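Local coordinates for beta sliding clamp (Streptococcus pneumoniae, PDB 2AWA), which probably encircles DNA as a ring-shaped head-to-tail homodimer that tethers DNA polymerases and other proteins to it and so makes replication processive, at residues I14-N19 with L106-I111; V46-T51 with G85-E90. All coordinates share one frame; numbering follows the deposited sequence.

Contact 1 of 2, residues I14-N19 with L106-I111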
# COMPACT_ATOMS: atom_id res chain seq x y z
N ILE B 14 -38.23 -2.28 3.45
CA ILE B 14 -37.45 -2.62 2.26
C ILE B 14 -37.41 -4.12 1.99
O ILE B 14 -37.32 -4.91 2.91
CB ILE B 14 -36.01 -2.09 2.37
CG1 ILE B 14 -36.01 -0.55 2.31
CG2 ILE B 14 -35.14 -2.63 1.24
CD1 ILE B 14 -34.84 0.12 3.03
N HIS B 15 -37.54 -4.48 0.72
CA HIS B 15 -37.17 -5.80 0.25
C HIS B 15 -36.85 -5.79 -1.24
O HIS B 15 -37.71 -5.55 -2.06
CB HIS B 15 -38.25 -6.84 0.52
CG HIS B 15 -37.80 -8.25 0.22
ND1 HIS B 15 -38.69 -9.29 0.06
CD2 HIS B 15 -36.57 -8.77 0.04
CE1 HIS B 15 -38.02 -10.40 -0.20
NE2 HIS B 15 -36.73 -10.11 -0.22
N PHE B 16 -35.60 -6.06 -1.57
CA PHE B 16 -35.19 -6.20 -2.96
C PHE B 16 -34.05 -7.20 -3.07
O PHE B 16 -33.46 -7.61 -2.06
CB PHE B 16 -34.73 -4.85 -3.53
CG PHE B 16 -33.48 -4.32 -2.90
CD1 PHE B 16 -32.24 -4.65 -3.41
CD2 PHE B 16 -33.55 -3.51 -1.78
CE1 PHE B 16 -31.10 -4.16 -2.83
CE2 PHE B 16 -32.39 -3.02 -1.19
CZ PHE B 16 -31.17 -3.35 -1.72
N SER B 17 -33.76 -7.59 -4.31
CA SER B 17 -32.59 -8.42 -4.61
C SER B 17 -31.86 -7.84 -5.81
O SER B 17 -32.46 -7.13 -6.62
CB SER B 17 -33.01 -9.87 -4.88
OG SER B 17 -33.84 -9.92 -6.02
N ILE B 18 -30.57 -8.17 -5.91
CA ILE B 18 -29.66 -7.48 -6.81
C ILE B 18 -28.39 -8.28 -7.03
O ILE B 18 -28.02 -9.11 -6.20
CB ILE B 18 -29.25 -6.12 -6.20
CG1 ILE B 18 -28.57 -5.22 -7.23
CG2 ILE B 18 -28.34 -6.33 -4.97
CD1 ILE B 18 -28.62 -3.78 -6.87
N ASN B 19 -27.70 -7.98 -8.13
CA ASN B 19 -26.41 -8.60 -8.45
C ASN B 19 -25.34 -8.03 -7.50
O ASN B 19 -25.15 -6.83 -7.42
CB ASN B 19 -26.12 -8.37 -9.96
CG ASN B 19 -24.68 -8.62 -10.35
OD1 ASN B 19 -23.83 -7.74 -10.22
ND2 ASN B 19 -24.40 -9.80 -10.89
N LEU B 106 -27.88 -11.18 -4.25
CA LEU B 106 -28.17 -11.19 -2.84
C LEU B 106 -29.53 -10.63 -2.51
O LEU B 106 -30.07 -9.79 -3.24
CB LEU B 106 -27.10 -10.42 -2.08
CG LEU B 106 -27.08 -8.90 -2.16
CD1 LEU B 106 -27.75 -8.27 -0.95
CD2 LEU B 106 -25.65 -8.43 -2.25
N ASP B 107 -30.08 -11.10 -1.39
CA ASP B 107 -31.36 -10.64 -0.91
C ASP B 107 -31.17 -9.60 0.18
O ASP B 107 -30.38 -9.79 1.07
CB ASP B 107 -32.17 -11.81 -0.36
CG ASP B 107 -33.66 -11.54 -0.41
OD1 ASP B 107 -34.25 -11.76 -1.49
OD2 ASP B 107 -34.22 -11.09 0.61
N PHE B 108 -31.91 -8.51 0.08
CA PHE B 108 -31.83 -7.41 1.02
C PHE B 108 -33.23 -7.23 1.60
O PHE B 108 -34.10 -6.68 0.93
CB PHE B 108 -31.40 -6.15 0.27
CG PHE B 108 -31.05 -4.98 1.15
CD1 PHE B 108 -32.02 -4.34 1.91
CD2 PHE B 108 -29.75 -4.48 1.16
CE1 PHE B 108 -31.71 -3.26 2.70
CE2 PHE B 108 -29.43 -3.37 1.96
CZ PHE B 108 -30.41 -2.76 2.73
N LYS B 109 -33.45 -7.70 2.83
CA LYS B 109 -34.78 -7.63 3.47
C LYS B 109 -34.76 -6.92 4.81
O LYS B 109 -34.11 -7.37 5.74
CB LYS B 109 -35.39 -9.02 3.68
CG LYS B 109 -36.82 -8.97 4.23
CD LYS B 109 -37.48 -10.35 4.35
CE LYS B 109 -38.83 -10.24 5.07
NZ LYS B 109 -39.40 -11.55 5.52
N GLU B 110 -35.49 -5.81 4.89
CA GLU B 110 -35.69 -5.12 6.17
C GLU B 110 -36.66 -5.90 7.04
O GLU B 110 -37.61 -6.51 6.54
CB GLU B 110 -36.22 -3.68 5.97
CG GLU B 110 -36.44 -2.91 7.28
CD GLU B 110 -36.86 -1.46 7.09
OE1 GLU B 110 -37.05 -1.00 5.94
OE2 GLU B 110 -37.02 -0.78 8.12
N ILE B 111 -36.42 -5.85 8.35
CA ILE B 111 -37.29 -6.45 9.34
C ILE B 111 -37.45 -5.52 10.56
O ILE B 111 -36.99 -4.38 10.56
CB ILE B 111 -36.75 -7.84 9.77
CG1 ILE B 111 -35.43 -7.70 10.54
CG2 ILE B 111 -36.59 -8.75 8.56
CD1 ILE B 111 -35.12 -8.89 11.44
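Phe16 and Phe108 face each other as a hydrogen-bonded pair of two antiparallel strands, in one sheet of the N-terminal domain of the sliding clamp, and show how a sheet can be apolar on one side and polar on the other. Their rings form an offset stack, centroids 4.5 Å apart and planes inclined by 18°. Phe16 CE2 and CZ lie over one face of the Phe108 ring, displaced toward its rim near CG, while CB of Phe108 sits over the Phe16 face in a CH-pi contact. Phe16 CG stands between its backbone N and carbonyl carbon (chi1 66°), whereas Phe108 CG is anti to its N; these different rotations let the rings overlap. Ile14 CG2 meets Phe108 CD1 at 3.6 Å, and Leu106 lies alongside Ile18, both pointing the same way on this buried face. The other face carries His15 and Asp107, whose ring and carboxylate planes are 62° apart. His15 NE2 reaches the syn lone pair of Asp107 OD2 at 2.8 Å in a bent bond, OD2 being tilted from the ring plane, and makes a weak bond to OD1; Lys109 CG sits over the rim of one face of the His15 ring. Just before strand 15-19, Ile14 N donates a nearly straight bond of 3.0 Å to Glu110 OE1 on the anti side of the carboxylate, tilted from its plane.

Contact 2 of 2, residues V46-T51 with G85-E90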
# COMPACT_ATOMS: atom_id res chain seq x y z
N VAL B 46 -24.35 5.24 4.88
CA VAL B 46 -24.97 5.38 3.58
C VAL B 46 -26.47 5.27 3.80
O VAL B 46 -26.91 4.58 4.71
CB VAL B 46 -24.50 4.33 2.56
CG1 VAL B 46 -24.55 2.90 3.11
CG2 VAL B 46 -25.32 4.45 1.26
N LYS B 47 -27.21 6.01 2.98
CA LYS B 47 -28.66 6.04 3.01
C LYS B 47 -29.14 5.34 1.77
O LYS B 47 -28.61 5.59 0.69
CB LYS B 47 -29.17 7.48 3.03
CG LYS B 47 -30.66 7.66 2.77
CD LYS B 47 -31.11 9.02 3.28
CE LYS B 47 -32.24 9.63 2.46
NZ LYS B 47 -33.48 8.84 2.57
N ILE B 48 -30.14 4.49 1.94
CA ILE B 48 -30.64 3.61 0.89
C ILE B 48 -32.13 3.79 0.73
O ILE B 48 -32.91 3.25 1.51
CB ILE B 48 -30.34 2.14 1.23
CG1 ILE B 48 -28.84 1.93 1.36
CG2 ILE B 48 -30.89 1.19 0.16
CD1 ILE B 48 -28.51 0.66 2.04
N ASP B 49 -32.52 4.56 -0.29
CA ASP B 49 -33.92 4.77 -0.64
C ASP B 49 -34.30 3.79 -1.72
O ASP B 49 -33.59 3.65 -2.71
CB ASP B 49 -34.14 6.18 -1.16
CG ASP B 49 -34.39 7.18 -0.05
OD1 ASP B 49 -35.42 7.03 0.66
OD2 ASP B 49 -33.58 8.13 0.08
N VAL B 50 -35.43 3.12 -1.54
CA VAL B 50 -35.87 2.11 -2.46
C VAL B 50 -37.24 2.48 -2.94
O VAL B 50 -38.19 2.49 -2.16
CB VAL B 50 -35.94 0.75 -1.76
CG1 VAL B 50 -36.49 -0.31 -2.73
CG2 VAL B 50 -34.58 0.36 -1.24
N THR B 51 -37.35 2.80 -4.23
CA THR B 51 -38.61 3.16 -4.85
C THR B 51 -38.96 2.16 -5.95
O THR B 51 -38.18 1.26 -6.24
CB THR B 51 -38.57 4.60 -5.44
OG1 THR B 51 -37.49 4.71 -6.38
CG2 THR B 51 -38.38 5.63 -4.33
N GLY B 85 -38.98 1.41 0.71
CA GLY B 85 -38.63 1.94 2.02
C GLY B 85 -37.26 2.58 2.06
O GLY B 85 -36.58 2.67 1.05
N SER B 86 -36.87 3.00 3.26
CA SER B 86 -35.61 3.70 3.47
C SER B 86 -34.87 3.21 4.71
O SER B 86 -35.50 2.86 5.71
CB SER B 86 -35.91 5.18 3.62
OG SER B 86 -34.71 5.91 3.73
N ILE B 87 -33.54 3.23 4.67
CA ILE B 87 -32.74 2.81 5.82
C ILE B 87 -31.32 3.41 5.76
O ILE B 87 -30.84 3.79 4.70
CB ILE B 87 -32.67 1.23 5.89
CG1 ILE B 87 -32.31 0.72 7.30
CG2 ILE B 87 -31.71 0.66 4.86
CD1 ILE B 87 -33.41 0.91 8.29
N LEU B 88 -30.68 3.48 6.93
CA LEU B 88 -29.29 3.87 7.04
C LEU B 88 -28.43 2.72 7.53
O LEU B 88 -28.82 2.01 8.46
CB LEU B 88 -29.16 4.99 8.05
CG LEU B 88 -29.96 6.23 7.71
CD1 LEU B 88 -29.64 7.33 8.70
CD2 LEU B 88 -29.67 6.66 6.29
N LEU B 89 -27.25 2.55 6.93
CA LEU B 89 -26.27 1.58 7.43
C LEU B 89 -24.90 2.24 7.52
O LEU B 89 -24.58 3.12 6.74
CB LEU B 89 -26.20 0.39 6.49
CG LEU B 89 -27.48 -0.45 6.39
CD1 LEU B 89 -27.56 -1.18 5.06
CD2 LEU B 89 -27.53 -1.42 7.55
N GLU B 90 -24.10 1.83 8.50
CA GLU B 90 -22.73 2.32 8.56
C GLU B 90 -22.00 1.82 7.33
O GLU B 90 -21.91 0.62 7.08
CB GLU B 90 -22.03 1.87 9.82
CG GLU B 90 -22.62 2.51 11.07
CD GLU B 90 -22.27 3.99 11.24
OE1 GLU B 90 -21.37 4.49 10.52
OE2 GLU B 90 -22.89 4.65 12.12
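Lys47 meets Leu88 across a non-hydrogen-bonded pair, and its side chain illustrates how one residue can be apolar at the base and ionic at the tip. Lys47 CB touches Leu88 CD2 at 3.4 Å; Lys47 CG follows at 3.8 Å, and CD is still near the same methyl as the two side chains pass at a slant. The chain bends about CG-CD and again about CD-CE, with chi4 at 66°, turning NZ forward along its own strand toward Asp49. There Lys47 NZ forms a salt bridge to Asp49 OD2 at 2.6 Å, on the syn side but 30° out of the carboxylate plane. Lys47 NZ also comes within 3.4 Å of Ser86 OG, a hydroxyl that is hydrogen-bonded to Ser132 outside the two strands. The strands are antiparallel neighbours in the N-terminal domain of the clamp, with 85-90 at the margin of its sheet within this chain and 45-50 beside 54-60. Their opposite face is apolar: Ile48 CD1 touches Leu89 CD1 at 3.7 Å, and both residues pack on Phe94 of helix 91-100. Val50 pairs with Gly85, which has a positive phi of 151° with the chain extended; Val50 N donates to Gly85 O at 2.9 Å.

How the contacts relate
Contacts 1 and 2 belong to two different sheets of the N-terminal domain, and their centres are 11 Å apart. Along the chain, both strands of contact 2 fall between those of contact 1, so the pairings close one within the other. Ile14 joins them: its CD1 touches Ile87 CG2 at 3.7 Å, its CG2 lies 3.9 Å from Val50 CG2, and its CG1 comes to 3.4 Å from Gly85 C. Further along, Phe108 packs on Ile48 and Leu89, so the apolar faces of the two pairs share a core to which Phe94 of helix 91-100 also contributes. The polar groups of His15 with Asp107 and of Lys47 with Asp49 lie on the other faces of their respective sheets.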